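Local coordinates for BDI_3064 protein (Parabacteroides distasonis ATCC 8503, PDB 5Z06) that hydrolyses linear beta-1,2-glucan and beta-1,2-glucooligosaccharides from the non-reducing end, releasing sophorose as an exo-acting glycoside hydrolase of family GH144, at residues P5-N13 with Y173-P181; A100-A110 with K153-T164. One frame throughout, in Å; residues are numbered along the deposited sequence.

Interaction 1: P5-N13 with Y173-P181; sequences PYDYVFFEN and YLDDIELLP. With CA (calcium ion), chain C.
Val9 and Glu178 form a non-hydrogen-bonded antiparallel pair and Phe11 and Ile177 a hydrogen-bonded one; these bridges join the short strand 9-11 to strand 169-180 in one sheet of an antiparallel beta sandwich, and a one-residue shift of register between them makes a beta bulge. Ile177 O accepts two backbone bonds there: Phe10 N at 2.7 Å, bent, and Phe11 N at 2.9 Å, nearly straight and on a lone pair in the carbonyl plane. The return bond, Ile177 N to Phe11 O, is weak. Leu179 N donates to Tyr8 O almost linearly (N-H...O 177°).

The apolar contacts are made by Tyr8 and Phe10 with Leu179 and Ile177. Tyr8 lies alongside Leu179, both pointing the same way, and Phe10 meets Leu179 CD2 with its ring edge through CE2 at 3.8 Å. The Phe10 and Ile177 side chains cross at about a right angle, Phe10 CB 3.7 Å from Ile177 CG2.

A water donates to both Asp7 OD1 and the backbone Leu179 O. Asp7 OD2, hydrogen-bonded to Tyr264, lies 4.4 Å from Glu178 OE1; the like charges are probably offset by salt bridges of Asp7 to Arg82 and Arg238 and of Glu178 to Lys218.

Beyond the bulge both segments bind the calcium ion, with Thr49 and Asn52 completing its shell. Asp175 chelates the metal through both carboxylate oxygens. Its OD1 also accepts Asp176 N from above the carboxylate plane and sits at the edge of the Phe11 ring, 3.3 Å from CE2. Glu12 O reaches the calcium at 2.3 Å, and Asn13 adds OD1 at 2.5 Å.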
loop_
_atom_site.group_PDB
_atom_site.type_symbol
_atom_site.label_atom_id
_atom_site.label_comp_id
_atom_site.label_asym_id
_atom_site.label_seq_id
_atom_site.Cartn_x
_atom_site.Cartn_y
_atom_site.Cartn_z
ATOM N N PRO A 5 -12.167 7.029 -13.176
ATOM C CA PRO A 5 -12.976 5.962 -12.617
ATOM C C PRO A 5 -12.303 4.586 -12.775
ATOM O O PRO A 5 -11.714 4.260 -13.816
ATOM C CB PRO A 5 -14.284 6.070 -13.409
ATOM C CG PRO A 5 -13.880 6.654 -14.729
ATOM C CD PRO A 5 -12.620 7.436 -14.523
ATOM N N TYR A 6 -12.387 3.798 -11.723
ATOM C CA TYR A 6 -12.063 2.378 -11.820
ATOM C C TYR A 6 -13.215 1.587 -12.454
ATOM O O TYR A 6 -14.374 2.026 -12.486
ATOM C CB TYR A 6 -11.771 1.813 -10.441
ATOM C CG TYR A 6 -10.451 2.281 -9.888
ATOM C CD1 TYR A 6 -9.264 1.705 -10.316
ATOM C CD2 TYR A 6 -10.390 3.293 -8.933
ATOM C CE1 TYR A 6 -8.051 2.115 -9.806
ATOM C CE2 TYR A 6 -9.179 3.703 -8.405
ATOM C CZ TYR A 6 -8.011 3.114 -8.854
ATOM O OH TYR A 6 -6.804 3.525 -8.364
ATOM N N ASP A 7 -12.887 0.422 -12.971
ATOM C CA ASP A 7 -13.900 -0.591 -13.153
ATOM C C ASP A 7 -14.058 -1.297 -11.815
ATOM O O ASP A 7 -13.066 -1.552 -11.120
ATOM C CB ASP A 7 -13.484 -1.546 -14.243
ATOM C CG ASP A 7 -13.257 -0.849 -15.544
ATOM O OD1 ASP A 7 -14.083 0.021 -15.907
ATOM O OD2 ASP A 7 -12.251 -1.179 -16.194
ATOM N N TYR A 8 -15.303 -1.577 -11.450
ATOM C CA TYR A 8 -15.607 -2.356 -10.256
ATOM C C TYR A 8 -15.462 -3.841 -10.595
ATOM O O TYR A 8 -16.366 -4.487 -11.169
ATOM C CB TYR A 8 -16.992 -2.019 -9.799
ATOM C CG TYR A 8 -17.351 -2.536 -8.450
ATOM C CD1 TYR A 8 -17.150 -1.761 -7.318
ATOM C CD2 TYR A 8 -17.953 -3.778 -8.297
ATOM C CE1 TYR A 8 -17.528 -2.216 -6.077
ATOM C CE2 TYR A 8 -18.321 -4.240 -7.048
ATOM C CZ TYR A 8 -18.104 -3.458 -5.948
ATOM O OH TYR A 8 -18.476 -3.906 -4.711
ATOM N N VAL A 9 -14.286 -4.362 -10.255
ATOM C CA VAL A 9 -13.843 -5.689 -10.661
ATOM C C VAL A 9 -14.013 -6.655 -9.501
ATOM O O VAL A 9 -13.585 -6.364 -8.404
ATOM C CB VAL A 9 -12.362 -5.634 -11.092
ATOM C CG1 VAL A 9 -11.795 -7.015 -11.401
ATOM C CG2 VAL A 9 -12.212 -4.730 -12.302
ATOM N N PHE A 10 -14.626 -7.805 -9.754
ATOM C CA PHE A 10 -14.691 -8.884 -8.778
ATOM C C PHE A 10 -13.485 -9.805 -8.889
ATOM O O PHE A 10 -13.026 -10.352 -7.898
ATOM C CB PHE A 10 -15.961 -9.693 -8.970
ATOM C CG PHE A 10 -17.192 -8.916 -8.696
ATOM C CD1 PHE A 10 -17.642 -8.762 -7.400
ATOM C CD2 PHE A 10 -17.897 -8.312 -9.735
ATOM C CE1 PHE A 10 -18.784 -8.028 -7.129
ATOM C CE2 PHE A 10 -19.051 -7.582 -9.470
ATOM C CZ PHE A 10 -19.497 -7.444 -8.171
ATOM N N PHE A 11 -13.007 -10.023 -10.108
ATOM C CA PHE A 11 -11.797 -10.777 -10.298
ATOM C C PHE A 11 -11.145 -10.437 -11.613
ATOM O O PHE A 11 -11.800 -10.466 -12.652
ATOM C CB PHE A 11 -12.103 -12.263 -10.276
ATOM C CG PHE A 11 -10.889 -13.105 -10.420
ATOM C CD1 PHE A 11 -10.119 -13.399 -9.314
ATOM C CD2 PHE A 11 -10.501 -13.582 -11.659
ATOM C CE1 PHE A 11 -8.987 -14.162 -9.432
ATOM C CE2 PHE A 11 -9.355 -14.348 -11.783
ATOM C CZ PHE A 11 -8.598 -14.642 -10.671
ATOM N N GLU A 12 -9.865 -10.119 -11.563
ATOM C CA GLU A 12 -9.025 -10.061 -12.746
ATOM C C GLU A 12 -7.950 -11.139 -12.676
ATOM O O GLU A 12 -7.796 -11.935 -13.601
ATOM C CB GLU A 12 -8.375 -8.701 -12.851
ATOM C CG GLU A 12 -7.473 -8.562 -14.062
ATOM C CD GLU A 12 -7.132 -7.119 -14.332
ATOM O OE1 GLU A 12 -6.443 -6.503 -13.489
ATOM O OE2 GLU A 12 -7.583 -6.609 -15.373
ATOM N N ASN A 13 -7.197 -11.130 -11.586
ATOM C CA ASN A 13 -6.091 -12.065 -11.352
ATOM C C ASN A 13 -5.900 -12.212 -9.862
ATOM O O ASN A 13 -6.102 -11.268 -9.114
ATOM C CB ASN A 13 -4.786 -11.533 -11.974
ATOM C CG ASN A 13 -4.686 -11.810 -13.462
ATOM O OD1 ASN A 13 -4.965 -12.916 -13.908
ATOM N ND2 ASN A 13 -4.273 -10.815 -14.238
ATOM N N TYR A 173 -13.848 -22.334 -15.910
ATOM C CA TYR A 173 -12.979 -21.301 -15.455
ATOM C C TYR A 173 -13.656 -19.959 -15.640
ATOM O O TYR A 173 -14.306 -19.718 -16.648
ATOM C CB TYR A 173 -11.674 -21.353 -16.208
ATOM C CG TYR A 173 -11.034 -22.700 -16.135
ATOM C CD1 TYR A 173 -10.208 -23.038 -15.073
ATOM C CD2 TYR A 173 -11.266 -23.657 -17.119
ATOM C CE1 TYR A 173 -9.606 -24.286 -15.007
ATOM C CE2 TYR A 173 -10.668 -24.905 -17.056
ATOM C CZ TYR A 173 -9.840 -25.209 -16.005
ATOM O OH TYR A 173 -9.261 -26.440 -15.927
ATOM N N LEU A 174 -13.502 -19.102 -14.636
ATOM C CA LEU A 174 -14.068 -17.765 -14.634
ATOM C C LEU A 174 -12.914 -16.801 -14.493
ATOM O O LEU A 174 -12.062 -16.956 -13.616
ATOM C CB LEU A 174 -15.027 -17.591 -13.476
ATOM C CG LEU A 174 -16.048 -18.715 -13.325
ATOM C CD1 LEU A 174 -16.854 -18.441 -12.066
ATOM C CD2 LEU A 174 -16.963 -18.816 -14.538
ATOM N N ASP A 175 -12.883 -15.829 -15.387
ATOM C CA ASP A 175 -11.911 -14.785 -15.367
ATOM C C ASP A 175 -12.594 -13.444 -15.679
ATOM O O ASP A 175 -13.699 -13.398 -16.228
ATOM C CB ASP A 175 -10.822 -15.100 -16.400
ATOM C CG ASP A 175 -9.506 -14.467 -16.065
ATOM O OD1 ASP A 175 -9.396 -13.823 -15.009
ATOM O OD2 ASP A 175 -8.553 -14.601 -16.850
ATOM N N ASP A 176 -11.927 -12.365 -15.306
ATOM C CA ASP A 176 -12.337 -11.012 -15.658
ATOM C C ASP A 176 -13.786 -10.707 -15.335
ATOM O O ASP A 176 -14.545 -10.210 -16.169
ATOM C CB ASP A 176 -11.983 -10.767 -17.093
ATOM C CG ASP A 176 -10.548 -11.072 -17.345
ATOM O OD1 ASP A 176 -9.709 -10.571 -16.567
ATOM O OD2 ASP A 176 -10.257 -11.849 -18.261
ATOM N N ILE A 177 -14.125 -11.018 -14.091
ATOM C CA ILE A 177 -15.443 -10.820 -13.543
ATOM C C ILE A 177 -15.454 -9.384 -13.080
ATOM O O ILE A 177 -14.709 -8.991 -12.169
ATOM C CB ILE A 177 -15.723 -11.739 -12.365
ATOM C CG1 ILE A 177 -15.404 -13.191 -12.740
ATOM C CG2 ILE A 177 -17.170 -11.589 -11.939
ATOM C CD1 ILE A 177 -15.463 -14.159 -11.604
ATOM N N GLU A 178 -16.283 -8.591 -13.737
ATOM C CA GLU A 178 -16.282 -7.161 -13.529
ATOM C C GLU A 178 -17.576 -6.521 -14.000
ATOM O O GLU A 178 -18.289 -7.065 -14.871
ATOM C CB GLU A 178 -15.103 -6.524 -14.275
ATOM C CG GLU A 178 -15.108 -6.756 -15.771
ATOM C CD GLU A 178 -13.842 -6.279 -16.449
ATOM O OE1 GLU A 178 -13.045 -5.523 -15.840
ATOM O OE2 GLU A 178 -13.648 -6.660 -17.613
ATOM N N LEU A 179 -17.852 -5.359 -13.419
ATOM C CA LEU A 179 -18.922 -4.510 -13.872
ATOM C C LEU A 179 -18.351 -3.557 -14.902
ATOM O O LEU A 179 -17.284 -2.981 -14.683
ATOM C CB LEU A 179 -19.533 -3.754 -12.707
ATOM C CG LEU A 179 -20.081 -4.591 -11.565
ATOM C CD1 LEU A 179 -20.809 -3.702 -10.585
ATOM C CD2 LEU A 179 -20.991 -5.691 -12.070
ATOM N N LEU A 180 -19.051 -3.420 -16.025
ATOM C CA LEU A 180 -18.648 -2.553 -17.129
ATOM C C LEU A 180 -19.819 -1.670 -17.519
ATOM O O LEU A 180 -20.968 -2.023 -17.257
ATOM C CB LEU A 180 -18.242 -3.368 -18.346
ATOM C CG LEU A 180 -16.951 -4.171 -18.252
ATOM C CD1 LEU A 180 -16.774 -5.057 -19.478
ATOM C CD2 LEU A 180 -15.746 -3.254 -18.118
ATOM N N PRO A 181 -19.531 -0.518 -18.147
ATOM C CA PRO A 181 -20.627 0.337 -18.565
ATOM C C PRO A 181 -21.286 -0.225 -19.824
ATOM O O PRO A 181 -20.675 -1.018 -20.530
ATOM C CB PRO A 181 -19.944 1.683 -18.822
ATOM C CG PRO A 181 -18.546 1.338 -19.151
ATOM C CD PRO A 181 -18.216 0.088 -18.414
HETATM CA CA CA C . -6.999 -13.312 -15.221
HETATM O O HOH W 1 -16.684 -0.421 -15.319
#

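Interaction 2: A100-A110 with K153-T164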
loop_
_atom_site.group_PDB
_atom_site.type_symbol
_atom_site.label_atom_id
_atom_site.label_comp_id
_atom_site.label_asym_id
_atom_site.label_seq_id
_atom_site.Cartn_x
_atom_site.Cartn_y
_atom_site.Cartn_z
ATOM N N ALA A 100 -27.553 -26.297 -19.359
ATOM C CA ALA A 100 -28.372 -26.182 -18.138
ATOM C C ALA A 100 -27.651 -26.570 -16.832
ATOM O O ALA A 100 -28.116 -26.224 -15.752
ATOM C CB ALA A 100 -29.641 -27.017 -18.284
ATOM N N ALA A 101 -26.564 -27.334 -16.935
ATOM C CA ALA A 101 -25.776 -27.759 -15.769
ATOM C C ALA A 101 -24.825 -26.651 -15.296
ATOM O O ALA A 101 -24.331 -26.702 -14.163
ATOM C CB ALA A 101 -24.986 -29.015 -16.094
ATOM N N LEU A 102 -24.591 -25.664 -16.169
ATOM C CA LEU A 102 -23.887 -24.431 -15.820
ATOM C C LEU A 102 -24.533 -23.760 -14.628
ATOM O O LEU A 102 -25.722 -23.992 -14.361
ATOM C CB LEU A 102 -23.874 -23.430 -16.968
ATOM C CG LEU A 102 -23.070 -23.765 -18.212
ATOM C CD1 LEU A 102 -23.443 -22.764 -19.289
ATOM C CD2 LEU A 102 -21.580 -23.715 -17.906
ATOM N N PRO A 103 -23.756 -22.921 -13.911
ATOM C CA PRO A 103 -24.288 -22.376 -12.672
ATOM C C PRO A 103 -25.391 -21.337 -12.860
ATOM O O PRO A 103 -25.523 -20.732 -13.917
ATOM C CB PRO A 103 -23.055 -21.748 -12.012
ATOM C CG PRO A 103 -21.882 -22.356 -12.700
ATOM C CD PRO A 103 -22.338 -22.563 -14.091
ATOM N N ASN A 104 -26.205 -21.186 -11.834
ATOM C CA ASN A 104 -27.004 -19.996 -11.682
ATOM C C ASN A 104 -26.124 -18.939 -11.023
ATOM O O ASN A 104 -25.202 -19.249 -10.266
ATOM C CB ASN A 104 -28.251 -20.250 -10.834
ATOM C CG ASN A 104 -29.226 -21.227 -11.490
ATOM O OD1 ASN A 104 -29.206 -21.442 -12.705
ATOM N ND2 ASN A 104 -30.074 -21.832 -10.675
ATOM N N ILE A 105 -26.429 -17.688 -11.330
ATOM C CA ILE A 105 -25.584 -16.584 -10.974
ATOM C C ILE A 105 -26.444 -15.445 -10.478
ATOM O O ILE A 105 -27.500 -15.176 -11.033
ATOM C CB ILE A 105 -24.673 -16.146 -12.146
ATOM C CG1 ILE A 105 -23.854 -14.917 -11.762
ATOM C CG2 ILE A 105 -25.465 -15.870 -13.413
ATOM C CD1 ILE A 105 -22.663 -14.721 -12.681
ATOM N N ALA A 106 -25.941 -14.787 -9.446
ATOM C CA ALA A 106 -26.616 -13.741 -8.732
ATOM C C ALA A 106 -25.558 -12.795 -8.203
ATOM O O ALA A 106 -24.347 -13.011 -8.377
ATOM C CB ALA A 106 -27.425 -14.310 -7.585
ATOM N N ILE A 107 -26.011 -11.715 -7.592
ATOM C CA ILE A 107 -25.100 -10.787 -6.952
ATOM C C ILE A 107 -25.511 -10.762 -5.499
ATOM O O ILE A 107 -26.696 -10.655 -5.198
ATOM C CB ILE A 107 -25.108 -9.415 -7.648
ATOM C CG1 ILE A 107 -24.400 -9.567 -9.000
ATOM C CG2 ILE A 107 -24.404 -8.365 -6.787
ATOM C CD1 ILE A 107 -24.488 -8.382 -9.941
ATOM N N ARG A 108 -24.534 -10.939 -4.617
ATOM C CA ARG A 108 -24.770 -10.847 -3.208
ATOM C C ARG A 108 -24.532 -9.412 -2.801
ATOM O O ARG A 108 -23.483 -8.848 -3.130
ATOM C CB ARG A 108 -23.851 -11.760 -2.403
ATOM C CG ARG A 108 -24.211 -11.746 -0.918
ATOM C CD ARG A 108 -23.385 -12.658 -0.023
ATOM N NE ARG A 108 -21.954 -12.429 -0.142
ATOM C CZ ARG A 108 -21.275 -11.376 0.320
ATOM N NH1 ARG A 108 -21.870 -10.351 0.930
ATOM N NH2 ARG A 108 -19.970 -11.331 0.133
ATOM N N TYR A 109 -25.500 -8.852 -2.067
ATOM C CA TYR A 109 -25.397 -7.510 -1.528
ATOM C C TYR A 109 -24.520 -7.517 -0.301
ATOM O O TYR A 109 -24.281 -8.580 0.291
ATOM C CB TYR A 109 -26.775 -6.920 -1.177
ATOM C CG TYR A 109 -27.656 -6.664 -2.384
ATOM C CD1 TYR A 109 -27.384 -5.610 -3.261
ATOM C CD2 TYR A 109 -28.769 -7.473 -2.654
ATOM C CE1 TYR A 109 -28.197 -5.362 -4.361
ATOM C CE2 TYR A 109 -29.575 -7.236 -3.749
ATOM C CZ TYR A 109 -29.286 -6.180 -4.587
ATOM O OH TYR A 109 -30.075 -5.951 -5.661
ATOM N N ALA A 110 -24.051 -6.335 0.086
ATOM C CA ALA A 110 -23.255 -6.173 1.314
ATOM C C ALA A 110 -23.976 -6.667 2.580
ATOM O O ALA A 110 -23.326 -7.129 3.522
ATOM C CB ALA A 110 -22.828 -4.720 1.481
ATOM N N LYS A 153 -20.714 -0.295 -4.123
ATOM C CA LYS A 153 -20.078 -1.090 -3.086
ATOM C C LYS A 153 -21.011 -1.998 -2.320
ATOM O O LYS A 153 -20.539 -2.865 -1.581
ATOM C CB LYS A 153 -19.337 -0.189 -2.104
ATOM C CG LYS A 153 -18.161 0.456 -2.782
ATOM C CD LYS A 153 -17.241 1.123 -1.797
ATOM C CE LYS A 153 -16.128 1.782 -2.578
ATOM N NZ LYS A 153 -15.279 2.498 -1.620
ATOM N N LYS A 154 -22.319 -1.809 -2.482
ATOM C CA LYS A 154 -23.286 -2.801 -1.997
ATOM C C LYS A 154 -23.326 -4.086 -2.851
ATOM O O LYS A 154 -23.938 -5.077 -2.446
ATOM C CB LYS A 154 -24.665 -2.157 -1.844
ATOM C CG LYS A 154 -24.697 -1.226 -0.637
ATOM C CD LYS A 154 -25.930 -0.353 -0.581
ATOM C CE LYS A 154 -26.046 0.266 0.811
ATOM N NZ LYS A 154 -26.948 1.445 0.821
ATOM N N LEU A 155 -22.703 -4.057 -4.024
ATOM C CA LEU A 155 -22.576 -5.241 -4.860
ATOM C C LEU A 155 -21.319 -5.960 -4.384
ATOM O O LEU A 155 -20.217 -5.772 -4.927
ATOM C CB LEU A 155 -22.506 -4.846 -6.341
ATOM C CG LEU A 155 -23.657 -3.932 -6.847
ATOM C CD1 LEU A 155 -23.521 -3.713 -8.345
ATOM C CD2 LEU A 155 -25.048 -4.478 -6.517
ATOM N N ALA A 156 -21.499 -6.745 -3.326
ATOM C CA ALA A 156 -20.378 -7.329 -2.583
ATOM C C ALA A 156 -19.746 -8.500 -3.326
ATOM O O ALA A 156 -18.529 -8.661 -3.290
ATOM C CB ALA A 156 -20.809 -7.762 -1.190
ATOM N N ALA A 157 -20.558 -9.323 -3.979
ATOM C CA ALA A 157 -20.033 -10.527 -4.588
ATOM C C ALA A 157 -20.886 -10.999 -5.724
ATOM O O ALA A 157 -22.077 -10.734 -5.753
ATOM C CB ALA A 157 -19.893 -11.629 -3.546
ATOM N N VAL A 158 -20.243 -11.676 -6.670
ATOM C CA VAL A 158 -20.916 -12.460 -7.673
ATOM C C VAL A 158 -21.101 -13.851 -7.074
ATOM O O VAL A 158 -20.119 -14.512 -6.745
ATOM C CB VAL A 158 -20.093 -12.524 -8.954
ATOM C CG1 VAL A 158 -20.696 -13.504 -9.944
ATOM C CG2 VAL A 158 -20.024 -11.141 -9.562
ATOM N N ALA A 159 -22.365 -14.267 -6.938
ATOM C CA ALA A 159 -22.739 -15.532 -6.329
ATOM C C ALA A 159 -23.045 -16.573 -7.388
ATOM O O ALA A 159 -23.607 -16.263 -8.447
ATOM C CB ALA A 159 -23.947 -15.341 -5.434
ATOM N N LEU A 160 -22.670 -17.818 -7.093
ATOM C CA LEU A 160 -22.880 -18.918 -8.016
ATOM C C LEU A 160 -23.506 -20.070 -7.289
ATOM O O LEU A 160 -23.158 -20.360 -6.141
ATOM C CB LEU A 160 -21.580 -19.349 -8.668
ATOM C CG LEU A 160 -20.923 -18.250 -9.490
ATOM C CD1 LEU A 160 -19.445 -18.542 -9.695
ATOM C CD2 LEU A 160 -21.629 -18.066 -10.823
ATOM N N ARG A 161 -24.454 -20.699 -7.975
ATOM C CA ARG A 161 -25.225 -21.794 -7.435
ATOM C C ARG A 161 -25.392 -22.845 -8.512
ATOM O O ARG A 161 -25.168 -22.559 -9.692
ATOM C CB ARG A 161 -26.597 -21.299 -6.964
ATOM C CG ARG A 161 -26.655 -20.922 -5.503
ATOM C CD ARG A 161 -28.016 -21.245 -4.861
ATOM N NE ARG A 161 -28.005 -20.907 -3.442
ATOM C CZ ARG A 161 -27.345 -21.583 -2.492
ATOM N NH1 ARG A 161 -26.634 -22.685 -2.777
ATOM N NH2 ARG A 161 -27.396 -21.153 -1.229
ATOM N N PRO A 162 -25.787 -24.066 -8.111
ATOM C CA PRO A 162 -25.983 -25.129 -9.088
ATOM C C PRO A 162 -26.974 -24.747 -10.191
ATOM O O PRO A 162 -27.929 -23.988 -9.958
ATOM C CB PRO A 162 -26.578 -26.275 -8.246
ATOM C CG PRO A 162 -26.193 -25.987 -6.856
ATOM C CD PRO A 162 -26.225 -24.496 -6.768
ATOM N N GLY A 163 -26.721 -25.256 -11.386
ATOM C CA GLY A 163 -27.752 -25.355 -12.390
ATOM C C GLY A 163 -28.452 -26.672 -12.134
ATOM O O GLY A 163 -28.715 -27.041 -10.980
ATOM N N THR A 164 -28.727 -27.391 -13.223
ATOM C CA THR A 164 -29.318 -28.715 -13.151
ATOM C C THR A 164 -28.447 -29.588 -12.270
ATOM O O THR A 164 -27.257 -29.731 -12.515
ATOM C CB THR A 164 -29.404 -29.375 -14.546
ATOM O OG1 THR A 164 -29.986 -28.460 -15.479
ATOM C CG2 THR A 164 -30.234 -30.641 -14.494
#
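Asn104 pairs with Arg161, Ala106 with Ala159 and Arg108 with Ala157 as hydrogen-bonded pairs of an antiparallel ladder, strands 104-109 and 155-161 running at 149° within a five-stranded sheet of the beta sandwich. A classic beta bulge interrupts the ladder: Ala156 and Ala157 both face Arg108, whose O takes a good bond from Ala157 N at 3.1 Å, in the carbonyl plane and on a lone pair, and a weak one from Ala156 N. Pairing resumes beyond it with Tyr109 opposite Leu155 and a bond from Ala110 N to Lys154 O.

Ile105, Ile107, Val158, Leu160 and Leu155 share one face. Ile105 CG1 stands anti to the backbone N (chi1 176°), which carries CD1 across to Val158 CG1 at 3.6 Å, while its CB lies beside Leu160 CD2. Leu155 CD2 touches both Ile107 CG2 and Tyr109 CE1, 3.9 Å from each.

On the other face, Arg108 bends at chi3 (54°) and brings its guanidinium beside the bulge alanines, NH1 3.5 Å from Ala156 CB and NH2 3.7 Å from Ala157 CB; NE forms a salt bridge with Glu69. A leucine in place of Arg108 would probably leave the Glu69 carboxylate without this mate and the two bulge methyl groups without their NH1 and NH2 contacts.

At the far end Gly163 brings its CA close to Leu102 O, and Thr164 grips Ala100 O twice, with N in a nearly straight bond at 2.9 Å and weakly with OG1.

Interactions 1 and 2 belong to the two facing sheets of the same beta sandwich, their centres about 14 Å apart. Strands 155-161 and 169-180 are consecutive in the chain yet lie in different sheets, and their leucines meet between the layers: Leu174 CD1 is 3.5 Å from Leu160 CD1, and Leu179 CD1 equally close to Leu155 CD1. Phe10 and Ile177 of interaction 1 also touch Val158. A polar link joins them too: Tyr8 OH probably hydrogen-bonds to Leu155 O at 2.6 Å, just before the bulge of interaction 2. The calcium site belongs to interaction 1; interaction 2 supplies none of its ligands.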